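PDB 3NV9: malic enzyme from Entamoeba histolytica, which probably catalyses the oxidative decarboxylation of malate to pyruvate and carbon dioxide, with NAD or NADP taking up the hydride. Local coordinates for residues Val223-Gly228 with Gly286-Ala291; Ser230-Leu235 with Trp274-Thr279; Lys247-Met250 with Gly255-His258; Leu298-Thr303 with Gly307-Glu312. One frame throughout, in Å; residues are numbered along the deposited sequence.

Contact 1 (Val223-Gly228 with Gly286-Ala291); sequences VFIGAG and GSIAEA. With SO4 (sulfate ion), chain G.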
loop_
_atom_site.group_PDB
_atom_site.type_symbol
_atom_site.label_atom_id
_atom_site.label_comp_id
_atom_site.label_asym_id
_atom_site.label_seq_id
_atom_site.Cartn_x
_atom_site.Cartn_y
_atom_site.Cartn_z
ATOM N N VAL A 223 15.888 -29.295 -23.115
ATOM C CA VAL A 223 14.440 -29.567 -23.229
ATOM C C VAL A 223 13.597 -28.775 -22.182
ATOM O O VAL A 223 13.802 -28.943 -20.980
ATOM C CB VAL A 223 14.121 -31.059 -23.054
ATOM C CG1 VAL A 223 12.575 -31.331 -23.209
ATOM C CG2 VAL A 223 14.934 -31.904 -24.030
ATOM N N PHE A 224 12.644 -27.961 -22.651
ATOM C CA PHE A 224 11.742 -27.215 -21.801
ATOM C C PHE A 224 10.330 -27.828 -21.683
ATOM O O PHE A 224 9.634 -27.932 -22.681
ATOM C CB PHE A 224 11.637 -25.788 -22.292
ATOM C CG PHE A 224 12.925 -25.021 -22.179
ATOM C CD1 PHE A 224 13.952 -25.212 -23.110
ATOM C CD2 PHE A 224 13.101 -24.063 -21.172
ATOM C CE1 PHE A 224 15.176 -24.461 -23.021
ATOM C CE2 PHE A 224 14.297 -23.296 -21.073
ATOM C CZ PHE A 224 15.350 -23.513 -21.980
ATOM N N ILE A 225 9.945 -28.271 -20.480
ATOM C CA ILE A 225 8.627 -28.907 -20.261
ATOM C C ILE A 225 7.670 -27.814 -19.786
ATOM O O ILE A 225 7.787 -27.320 -18.624
ATOM C CB ILE A 225 8.627 -30.034 -19.193
ATOM C CG1 ILE A 225 9.809 -31.011 -19.338
ATOM C CG2 ILE A 225 7.242 -30.752 -19.102
ATOM C CD1 ILE A 225 9.851 -31.811 -20.553
ATOM N N GLY A 226 6.779 -27.402 -20.697
ATOM C CA GLY A 226 5.789 -26.356 -20.416
ATOM C C GLY A 226 6.055 -25.130 -21.270
ATOM O O GLY A 226 7.203 -24.752 -21.446
ATOM N N ALA A 227 5.001 -24.516 -21.799
ATOM C CA ALA A 227 5.099 -23.292 -22.563
ATOM C C ALA A 227 4.413 -22.128 -21.871
ATOM O O ALA A 227 3.973 -21.177 -22.534
ATOM C CB ALA A 227 4.496 -23.468 -23.913
ATOM N N GLY A 228 4.362 -22.168 -20.545
ATOM C CA GLY A 228 3.810 -21.044 -19.795
ATOM C C GLY A 228 4.657 -19.791 -19.899
ATOM O O GLY A 228 5.673 -19.770 -20.608
ATOM N N GLY A 286 8.934 -35.829 -31.383
ATOM C CA GLY A 286 7.577 -36.315 -31.378
ATOM C C GLY A 286 7.091 -36.743 -30.022
ATOM O O GLY A 286 5.927 -37.082 -29.875
ATOM N N SER A 287 7.995 -36.755 -29.043
ATOM C CA SER A 287 7.624 -37.000 -27.651
ATOM C C SER A 287 8.712 -36.517 -26.676
ATOM O O SER A 287 9.928 -36.635 -26.960
ATOM C CB SER A 287 7.343 -38.485 -27.420
ATOM O OG SER A 287 8.547 -39.222 -27.348
ATOM N N ILE A 288 8.268 -36.008 -25.523
ATOM C CA ILE A 288 9.185 -35.557 -24.468
ATOM C C ILE A 288 10.302 -36.564 -24.290
ATOM O O ILE A 288 11.454 -36.174 -24.185
ATOM C CB ILE A 288 8.492 -35.330 -23.096
ATOM C CG1 ILE A 288 7.379 -34.297 -23.205
ATOM C CG2 ILE A 288 9.520 -34.883 -22.059
ATOM C CD1 ILE A 288 6.379 -34.321 -22.015
ATOM N N ALA A 289 9.962 -37.851 -24.251
ATOM C CA ALA A 289 10.950 -38.950 -24.091
ATOM C C ALA A 289 11.986 -39.054 -25.234
ATOM O O ALA A 289 13.133 -39.449 -24.993
ATOM C CB ALA A 289 10.229 -40.293 -23.892
ATOM N N GLU A 290 11.568 -38.734 -26.468
ATOM C CA GLU A 290 12.475 -38.715 -27.621
ATOM C C GLU A 290 13.411 -37.528 -27.437
ATOM O O GLU A 290 14.616 -37.616 -27.638
ATOM C CB GLU A 290 11.710 -38.602 -28.966
ATOM C CG GLU A 290 11.090 -39.974 -29.497
ATOM C CD GLU A 290 10.018 -39.819 -30.630
ATOM O OE1 GLU A 290 8.879 -40.326 -30.472
ATOM O OE2 GLU A 290 10.329 -39.194 -31.679
ATOM N N ALA A 291 12.839 -36.407 -27.056
ATOM C CA ALA A 291 13.629 -35.237 -26.802
ATOM C C ALA A 291 14.699 -35.482 -25.709
ATOM O O ALA A 291 15.847 -35.115 -25.886
ATOM C CB ALA A 291 12.726 -34.093 -26.438
HETATM S S SO4 G . 1.479 -25.350 -21.635
HETATM O O1 SO4 G . 2.389 -26.497 -21.431
HETATM O O2 SO4 G . 1.905 -24.409 -22.674
HETATM O O3 SO4 G . 0.109 -25.789 -22.012
HETATM O O4 SO4 G . 1.538 -24.588 -20.396
#

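Contact 2 (Ser230-Leu235 with Trp274-Thr279); sequences SNTTCL and WEICET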
loop_
_atom_site.group_PDB
_atom_site.type_symbol
_atom_site.label_atom_id
_atom_site.label_comp_id
_atom_site.label_asym_id
_atom_site.label_seq_id
_atom_site.Cartn_x
_atom_site.Cartn_y
_atom_site.Cartn_z
ATOM N N SER A 230 6.495 -18.178 -17.672
ATOM C CA SER A 230 7.875 -18.367 -17.115
ATOM C C SER A 230 8.823 -19.101 -18.061
ATOM O O SER A 230 9.880 -18.592 -18.381
ATOM C CB SER A 230 7.876 -19.065 -15.759
ATOM O OG SER A 230 7.182 -18.250 -14.826
ATOM N N ASN A 231 8.438 -20.298 -18.476
ATOM C CA ASN A 231 9.279 -21.109 -19.327
ATOM C C ASN A 231 9.669 -20.452 -20.657
ATOM O O ASN A 231 10.835 -20.552 -21.110
ATOM C CB ASN A 231 8.653 -22.477 -19.543
ATOM C CG ASN A 231 9.474 -23.583 -18.930
ATOM O OD1 ASN A 231 10.335 -23.330 -18.090
ATOM N ND2 ASN A 231 9.252 -24.814 -19.379
ATOM N N THR A 232 8.683 -19.801 -21.258
ATOM C CA THR A 232 8.805 -19.032 -22.484
ATOM C C THR A 232 9.902 -17.976 -22.324
ATOM O O THR A 232 10.759 -17.811 -23.211
ATOM C CB THR A 232 7.415 -18.358 -22.804
ATOM O OG1 THR A 232 6.629 -19.228 -23.606
ATOM C CG2 THR A 232 7.530 -17.083 -23.536
ATOM N N THR A 233 9.870 -17.251 -21.204
ATOM C CA THR A 233 10.824 -16.173 -20.966
ATOM C C THR A 233 12.186 -16.748 -20.620
ATOM O O THR A 233 13.193 -16.152 -20.988
ATOM C CB THR A 233 10.347 -15.197 -19.906
ATOM O OG1 THR A 233 8.957 -14.909 -20.118
ATOM C CG2 THR A 233 11.157 -13.902 -19.951
ATOM N N CYS A 234 12.187 -17.916 -19.959
ATOM C CA CYS A 234 13.422 -18.641 -19.605
ATOM C C CYS A 234 14.171 -19.022 -20.860
ATOM O O CYS A 234 15.368 -18.806 -20.945
ATOM C CB CYS A 234 13.168 -19.874 -18.759
ATOM S SG CYS A 234 12.695 -19.467 -17.063
ATOM N N LEU A 235 13.446 -19.561 -21.837
ATOM C CA LEU A 235 13.997 -19.940 -23.124
ATOM C C LEU A 235 14.556 -18.726 -23.830
ATOM O O LEU A 235 15.689 -18.754 -24.287
ATOM C CB LEU A 235 12.918 -20.606 -23.989
ATOM C CG LEU A 235 13.378 -21.332 -25.250
ATOM C CD1 LEU A 235 12.340 -22.408 -25.536
ATOM C CD2 LEU A 235 13.486 -20.295 -26.408
ATOM N N TRP A 274 5.066 -18.693 -30.746
ATOM C CA TRP A 274 5.249 -18.724 -32.199
ATOM C C TRP A 274 6.705 -18.459 -32.662
ATOM O O TRP A 274 7.244 -19.245 -33.474
ATOM C CB TRP A 274 4.249 -17.793 -32.906
ATOM C CG TRP A 274 4.394 -17.888 -34.399
ATOM C CD1 TRP A 274 4.601 -16.846 -35.285
ATOM C CD2 TRP A 274 4.397 -19.099 -35.181
ATOM N NE1 TRP A 274 4.717 -17.355 -36.556
ATOM C CE2 TRP A 274 4.594 -18.725 -36.519
ATOM C CE3 TRP A 274 4.229 -20.455 -34.875
ATOM C CZ2 TRP A 274 4.640 -19.668 -37.556
ATOM C CZ3 TRP A 274 4.294 -21.396 -35.893
ATOM C CH2 TRP A 274 4.496 -21.001 -37.217
ATOM N N GLU A 275 7.326 -17.394 -32.129
ATOM C CA GLU A 275 8.758 -17.086 -32.347
ATOM C C GLU A 275 9.627 -18.308 -32.006
ATOM O O GLU A 275 10.535 -18.683 -32.743
ATOM C CB GLU A 275 9.152 -15.860 -31.523
ATOM C CG GLU A 275 10.676 -15.619 -31.304
ATOM C CD GLU A 275 11.417 -15.072 -32.548
ATOM O OE1 GLU A 275 10.742 -14.643 -33.516
ATOM O OE2 GLU A 275 12.676 -15.086 -32.561
ATOM N N ILE A 276 9.298 -18.951 -30.891
ATOM C CA ILE A 276 9.938 -20.197 -30.467
ATOM C C ILE A 276 9.622 -21.381 -31.389
ATOM O O ILE A 276 10.439 -22.298 -31.527
ATOM C CB ILE A 276 9.530 -20.500 -28.989
ATOM C CG1 ILE A 276 10.207 -19.496 -28.061
ATOM C CG2 ILE A 276 9.781 -21.971 -28.592
ATOM C CD1 ILE A 276 9.541 -19.362 -26.692
ATOM N N CYS A 277 8.434 -21.375 -31.999
ATOM C CA CYS A 277 8.079 -22.382 -32.997
ATOM C C CYS A 277 8.943 -22.248 -34.268
ATOM O O CYS A 277 9.440 -23.239 -34.786
ATOM C CB CYS A 277 6.600 -22.323 -33.325
ATOM S SG CYS A 277 5.508 -23.098 -32.047
ATOM N N GLU A 278 9.143 -21.010 -34.714
ATOM C CA GLU A 278 9.984 -20.693 -35.864
ATOM C C GLU A 278 11.490 -21.036 -35.706
ATOM O O GLU A 278 12.142 -21.457 -36.670
ATOM C CB GLU A 278 9.854 -19.202 -36.210
ATOM C CG GLU A 278 8.454 -18.672 -36.153
ATOM C CD GLU A 278 8.087 -17.805 -37.355
ATOM O OE1 GLU A 278 8.291 -16.552 -37.301
ATOM O OE2 GLU A 278 7.602 -18.404 -38.357
ATOM N N THR A 279 12.024 -20.880 -34.484
ATOM C CA THR A 279 13.496 -20.841 -34.255
ATOM C C THR A 279 14.104 -22.068 -33.562
ATOM O O THR A 279 15.322 -22.227 -33.526
ATOM C CB THR A 279 13.870 -19.580 -33.419
ATOM O OG1 THR A 279 13.068 -19.558 -32.228
ATOM C CG2 THR A 279 13.616 -18.307 -34.197
#

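Contact 3 (Lys247-Met250 with Gly255-His258); sequences KIVM and GSLH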
loop_
_atom_site.group_PDB
_atom_site.type_symbol
_atom_site.label_atom_id
_atom_site.label_comp_id
_atom_site.label_asym_id
_atom_site.label_seq_id
_atom_site.Cartn_x
_atom_site.Cartn_y
_atom_site.Cartn_z
ATOM N N LYS A 247 19.324 -26.454 -30.846
ATOM C CA LYS A 247 19.543 -27.561 -29.908
ATOM C C LYS A 247 18.466 -27.621 -28.798
ATOM O O LYS A 247 18.593 -28.393 -27.850
ATOM C CB LYS A 247 20.941 -27.460 -29.269
ATOM C CG LYS A 247 22.143 -27.552 -30.232
ATOM C CD LYS A 247 23.385 -28.007 -29.419
ATOM C CE LYS A 247 24.725 -27.879 -30.174
ATOM N NZ LYS A 247 24.971 -26.473 -30.621
ATOM N N ILE A 248 17.436 -26.797 -28.939
ATOM C CA ILE A 248 16.432 -26.525 -27.902
ATOM C C ILE A 248 15.030 -27.065 -28.305
ATOM O O ILE A 248 14.567 -26.808 -29.409
ATOM C CB ILE A 248 16.366 -24.980 -27.643
ATOM C CG1 ILE A 248 17.475 -24.551 -26.681
ATOM C CG2 ILE A 248 15.059 -24.554 -27.028
ATOM C CD1 ILE A 248 17.518 -23.100 -26.487
ATOM N N VAL A 249 14.354 -27.804 -27.424
ATOM C CA VAL A 249 12.950 -28.096 -27.680
ATOM C C VAL A 249 12.064 -27.618 -26.521
ATOM O O VAL A 249 12.311 -28.018 -25.371
ATOM C CB VAL A 249 12.628 -29.614 -27.702
ATOM C CG1 VAL A 249 11.393 -29.876 -28.558
ATOM C CG2 VAL A 249 13.806 -30.475 -28.031
ATOM N N MET A 250 11.012 -26.862 -26.825
ATOM C CA MET A 250 9.917 -26.656 -25.856
ATOM C C MET A 250 8.632 -27.547 -26.069
ATOM O O MET A 250 8.200 -27.755 -27.202
ATOM C CB MET A 250 9.567 -25.176 -25.803
ATOM C CG MET A 250 8.378 -24.845 -24.978
ATOM S SD MET A 250 8.563 -23.172 -24.363
ATOM C CE MET A 250 7.833 -22.127 -25.567
ATOM N N GLY A 255 2.096 -31.377 -27.289
ATOM C CA GLY A 255 3.347 -31.799 -27.971
ATOM C C GLY A 255 4.360 -30.690 -28.317
ATOM O O GLY A 255 4.110 -29.491 -28.060
ATOM N N SER A 256 5.497 -31.074 -28.911
ATOM C CA SER A 256 6.608 -30.136 -29.102
ATOM C C SER A 256 6.246 -28.940 -29.944
ATOM O O SER A 256 5.273 -28.972 -30.688
ATOM C CB SER A 256 7.893 -30.801 -29.599
ATOM O OG SER A 256 7.900 -31.059 -30.991
ATOM N N LEU A 257 6.991 -27.866 -29.740
ATOM C CA LEU A 257 6.836 -26.669 -30.512
ATOM C C LEU A 257 7.844 -26.763 -31.671
ATOM O O LEU A 257 8.995 -27.237 -31.515
ATOM C CB LEU A 257 7.066 -25.426 -29.656
ATOM C CG LEU A 257 5.879 -24.847 -28.870
ATOM C CD1 LEU A 257 5.384 -25.842 -27.827
ATOM C CD2 LEU A 257 6.197 -23.483 -28.224
ATOM N N HIS A 258 7.357 -26.350 -32.843
ATOM C CA HIS A 258 8.059 -26.496 -34.135
ATOM C C HIS A 258 7.257 -25.696 -35.151
ATOM O O HIS A 258 6.158 -25.229 -34.838
ATOM C CB HIS A 258 8.220 -27.975 -34.535
ATOM C CG HIS A 258 6.929 -28.742 -34.656
ATOM N ND1 HIS A 258 5.918 -28.389 -35.529
ATOM C CD2 HIS A 258 6.501 -29.870 -34.032
ATOM C CE1 HIS A 258 4.920 -29.253 -35.423
ATOM N NE2 HIS A 258 5.247 -30.165 -34.524
#

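Contact 4 (Leu298-Thr303 with Gly307-Glu312); sequences LISLST and GVVKAE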
loop_
_atom_site.group_PDB
_atom_site.type_symbol
_atom_site.label_atom_id
_atom_site.label_comp_id
_atom_site.label_asym_id
_atom_site.label_seq_id
_atom_site.Cartn_x
_atom_site.Cartn_y
_atom_site.Cartn_z
ATOM N N LEU A 298 17.144 -29.972 -18.631
ATOM C CA LEU A 298 15.713 -30.210 -18.632
ATOM C C LEU A 298 15.192 -29.195 -17.660
ATOM O O LEU A 298 15.644 -29.158 -16.475
ATOM C CB LEU A 298 15.402 -31.624 -18.116
ATOM C CG LEU A 298 13.937 -32.057 -17.874
ATOM C CD1 LEU A 298 13.073 -31.556 -18.994
ATOM C CD2 LEU A 298 13.797 -33.614 -17.732
ATOM N N ILE A 299 14.270 -28.370 -18.148
ATOM C CA ILE A 299 13.745 -27.264 -17.358
ATOM C C ILE A 299 12.208 -27.283 -17.405
ATOM O O ILE A 299 11.620 -27.170 -18.515
ATOM C CB ILE A 299 14.291 -25.884 -17.870
ATOM C CG1 ILE A 299 15.811 -25.774 -17.712
ATOM C CG2 ILE A 299 13.646 -24.754 -17.157
ATOM C CD1 ILE A 299 16.370 -24.360 -18.117
ATOM N N SER A 300 11.584 -27.448 -16.239
ATOM C CA SER A 300 10.126 -27.359 -16.089
ATOM C C SER A 300 9.657 -26.356 -15.023
ATOM O O SER A 300 10.222 -26.303 -13.921
ATOM C CB SER A 300 9.533 -28.732 -15.744
ATOM O OG SER A 300 8.104 -28.661 -15.721
ATOM N N LEU A 301 8.613 -25.597 -15.381
ATOM C CA LEU A 301 7.816 -24.749 -14.482
ATOM C C LEU A 301 6.351 -24.832 -14.930
ATOM O O LEU A 301 5.741 -23.861 -15.414
ATOM C CB LEU A 301 8.283 -23.288 -14.480
ATOM C CG LEU A 301 8.239 -22.686 -13.064
ATOM C CD1 LEU A 301 8.907 -21.312 -12.976
ATOM C CD2 LEU A 301 6.790 -22.665 -12.427
ATOM N N SER A 302 5.813 -26.032 -14.778
ATOM C CA SER A 302 4.445 -26.332 -15.099
ATOM C C SER A 302 3.564 -25.554 -14.132
ATOM O O SER A 302 3.596 -25.801 -12.928
ATOM C CB SER A 302 4.246 -27.853 -14.950
ATOM O OG SER A 302 2.877 -28.203 -14.790
ATOM N N THR A 303 2.820 -24.575 -14.626
ATOM C CA THR A 303 1.805 -23.912 -13.785
ATOM C C THR A 303 0.475 -23.801 -14.560
ATOM O O THR A 303 0.475 -23.323 -15.699
ATOM C CB THR A 303 2.308 -22.514 -13.194
ATOM O OG1 THR A 303 1.599 -22.182 -11.989
ATOM C CG2 THR A 303 2.158 -21.366 -14.180
ATOM N N GLY A 307 2.764 -30.696 -12.340
ATOM C CA GLY A 307 3.347 -31.052 -13.627
ATOM C C GLY A 307 3.882 -32.455 -13.594
ATOM O O GLY A 307 3.662 -33.211 -12.643
ATOM N N VAL A 308 4.563 -32.830 -14.658
ATOM C CA VAL A 308 5.180 -34.143 -14.739
ATOM C C VAL A 308 6.616 -34.036 -15.226
ATOM O O VAL A 308 6.876 -33.516 -16.302
ATOM C CB VAL A 308 4.481 -35.071 -15.751
ATOM C CG1 VAL A 308 5.187 -36.457 -15.743
ATOM C CG2 VAL A 308 2.995 -35.206 -15.478
ATOM N N VAL A 309 7.537 -34.573 -14.441
ATOM C CA VAL A 309 8.855 -34.909 -14.922
ATOM C C VAL A 309 9.108 -36.359 -14.544
ATOM O O VAL A 309 8.953 -36.723 -13.393
ATOM C CB VAL A 309 9.916 -33.946 -14.337
ATOM C CG1 VAL A 309 11.349 -34.517 -14.481
ATOM C CG2 VAL A 309 9.762 -32.594 -14.980
ATOM N N LYS A 310 9.498 -37.197 -15.507
ATOM C CA LYS A 310 9.609 -38.651 -15.272
ATOM C C LYS A 310 11.026 -39.055 -14.955
ATOM O O LYS A 310 11.967 -38.427 -15.468
ATOM C CB LYS A 310 9.112 -39.410 -16.500
ATOM C CG LYS A 310 7.621 -39.221 -16.780
ATOM C CD LYS A 310 7.108 -40.041 -18.010
ATOM C CE LYS A 310 5.584 -39.870 -18.177
ATOM N NZ LYS A 310 5.028 -40.107 -19.531
ATOM N N ALA A 311 11.183 -40.058 -14.079
ATOM C CA ALA A 311 12.476 -40.648 -13.736
ATOM C C ALA A 311 13.190 -41.143 -14.967
ATOM O O ALA A 311 14.435 -41.062 -15.074
ATOM C CB ALA A 311 12.300 -41.841 -12.793
ATOM N N GLU A 312 12.393 -41.728 -15.863
ATOM C CA GLU A 312 12.898 -42.349 -17.081
ATOM C C GLU A 312 13.424 -41.291 -18.071
ATOM O O GLU A 312 14.399 -41.536 -18.758
ATOM C CB GLU A 312 11.843 -43.254 -17.734
ATOM C CG GLU A 312 10.813 -42.497 -18.546
ATOM C CD GLU A 312 10.074 -43.365 -19.570
ATOM O OE1 GLU A 312 10.651 -44.416 -19.957
ATOM O OE2 GLU A 312 8.935 -42.984 -19.997
#

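Contact 1 (Val223-Gly228 with Gly286-Ala291)
A291 O accepts a hydrogen bond from R221 NH2 and has V223 CG2 beside it at 3.8 Å. The same methyl lies 3.9 Å from A291 CB, and across the interface the contact is apolar. The CB of I225 does not aim at the helix, but the bent chain (chi2 -64°) carries CD1 to I288 CG2, a pair at 3.4 Å, closer than two methyls normally sit. The two isoleucines cross at about a right angle, with W313 packing on both.

S287 is the N-cap of helix 288-292. Its OG accepts a bond from E290 N at 3.2 Å with an N-H...O angle of 146°, and S287 OG in turn donates a weak bond to E290 OE1. S287 O receives A291 N at 2.9 Å and, weakly, E290 N.

The strand 222-225 opens into G226-A227-G228, the glycine-rich loop of a Rossmann nucleotide-binding domain, followed by helix 229-240 with G228 at its N-cap. G226 takes phi 114°, a backbone shape suited to glycine. A sulfate, probably from the crystallisation liquor, rests against this loop: A227 N makes only weak bonds to its O1, at 3.3 Å, and to its O2, at 3.2 Å. An anion beside a helix start here is consistent with a dinucleotide phosphate site. I225 O is bound by S300 OG, and F251 packs on V223, I288 and A291.

Contact 2 (Ser230-Leu235 with Trp274-Thr279)
Apolar packing joins I276 to L235. The two reach toward each other tip to tip, and both branches of the leucine are used: CD2 lies 3.8 Å from I276 CG1, and CD1 lies 4.0 Å from I276 CG2. The isoleucine can engage both because its CG1 stands anti to the carbonyl carbon (chi1 -71°) and CG2 anti to the backbone N, which spreads the two arms over the leucine fork. Its CD1 continues past L235 to T232, a methyl beside polar oxygens, 4.0 Å from T232 O and 4.2 Å from T232 OG1. M250 packs on all three of these residues.

No hydrogen bond crosses between the two segments. T279 OG1 donates to E275 O at 2.7 Å, tilted 30° from the carbonyl plane; the same carbonyl also takes a weak bond from T279 N. T232 OG1 has a weak bond to A227 O in the loop preceding the helix.

On the second helix, E278 CG lies 3.9 Å above one face of the W274 ring, toward the rim, and K265 makes a cation-pi contact with W274. The pairing joins helix 271-279 to helix 229-240, which follows the glycine-rich loop of the Rossmann fold.

Contact 3 (Lys247-Met250 with Gly255-His258)
M250 faces L257 across the turn, and its side chain can be followed atom by atom. From CB, CG stands anti to the backbone N (chi1 174°) and comes within 4.1 Å of L257 CD2. SD follows in an extended step and packs beside the glycine-rich loop, against G226 O and A227 CA. At chi3 90° the chain then bends, bringing CE back to L257 CD2 at 3.4 Å, a closer approach than carbon pairs usually make. The same methyl packs against I276 and T232, so the tip touches a residue of each helix, 229-240 and 271-279, as well as the leucine.

The main chain of these two residues supplies the polar link. L257 N donates to M250 O at 2.8 Å, almost in line with the carbonyl (C=O...N 171°). S256 CA adds a CA-H...O contact to that oxygen at 3.4 Å, and L257 CD1 leans over it at 3.5 Å, which leaves M250 O lined by carbon as well as by its N-H partner.

These residues belong to the beta hairpin of strands 248-252 and 255-256. The short second strand is an antiparallel strand at the edge of the otherwise parallel Rossmann sheet of this domain.

Away from M250, V249 CG1 meets S256 CB at 3.8 Å. The S256 hydroxyl is not used between the strands: OG bonds to F285 O and, weakly, to N281 ND2. N281 ND2 also bonds to L257 O, while R261 NH1 bonds to S256 O.

Contact 4 (Leu298-Thr303 with Gly307-Glu312)
S302 and G307 form the tight end of this contact. S302 OG sits 3.1 Å from G307 CA and S302 CB 3.6 Å from the same atom; the torsion that sets OG anti to the backbone N (chi1 160°) lays the hydroxyl over the glycine. G307, with no side chain, lets its CA come directly against S302. The angle to G307 N is too poor for a hydrogen bond, and S302 OG makes instead a weak bond to G305 O, inside the connecting turn.

Further along, the packing is looser and wholly apolar. V309 splits its branches: CG2 lies 3.9 Å from S300 CB, while CG1 meets L298 CD2, tip to tip, at 4.2 Å. S300 turns its polar end elsewhere, with OG bonded to E332 OE2 and to I225 O, and E332 OE2 also takes S302 N. On the exposed side, which here meets a crystal neighbour, V308 points away from the strand, and K310, the N-cap residue of the next helix, leads its long chain outward.

The pair opens a beta-alpha-beta unit: strand 297-300, lying between strands 222-225 and 322-325, passes through this turn into helix 311-315 and on to strand 322-325.

Overall arrangement
All four contacts lie in the NAD-binding domain and three reach one sheet, through neighbouring strands 248-252 (contact 3), 222-225 (contact 1) and 297-300 (contact 4). Backbone bonds link F224 to V249 and I225 to I299. Contact 2 joins helices instead, and M250 of contact 3 packs on its T232, L235 and I276. Contacts 2, 3 and 4 are buried, contact 4 having exposed residues beside it, while contact 1 is only partly buried. Contact 3 alone has a hydrogen bond between its segments; the others have none, their polar atoms being tied within segments or outside them. N231 bridges contacts 1 and 2 through G226 O. Contacts 3 and 4 do not touch.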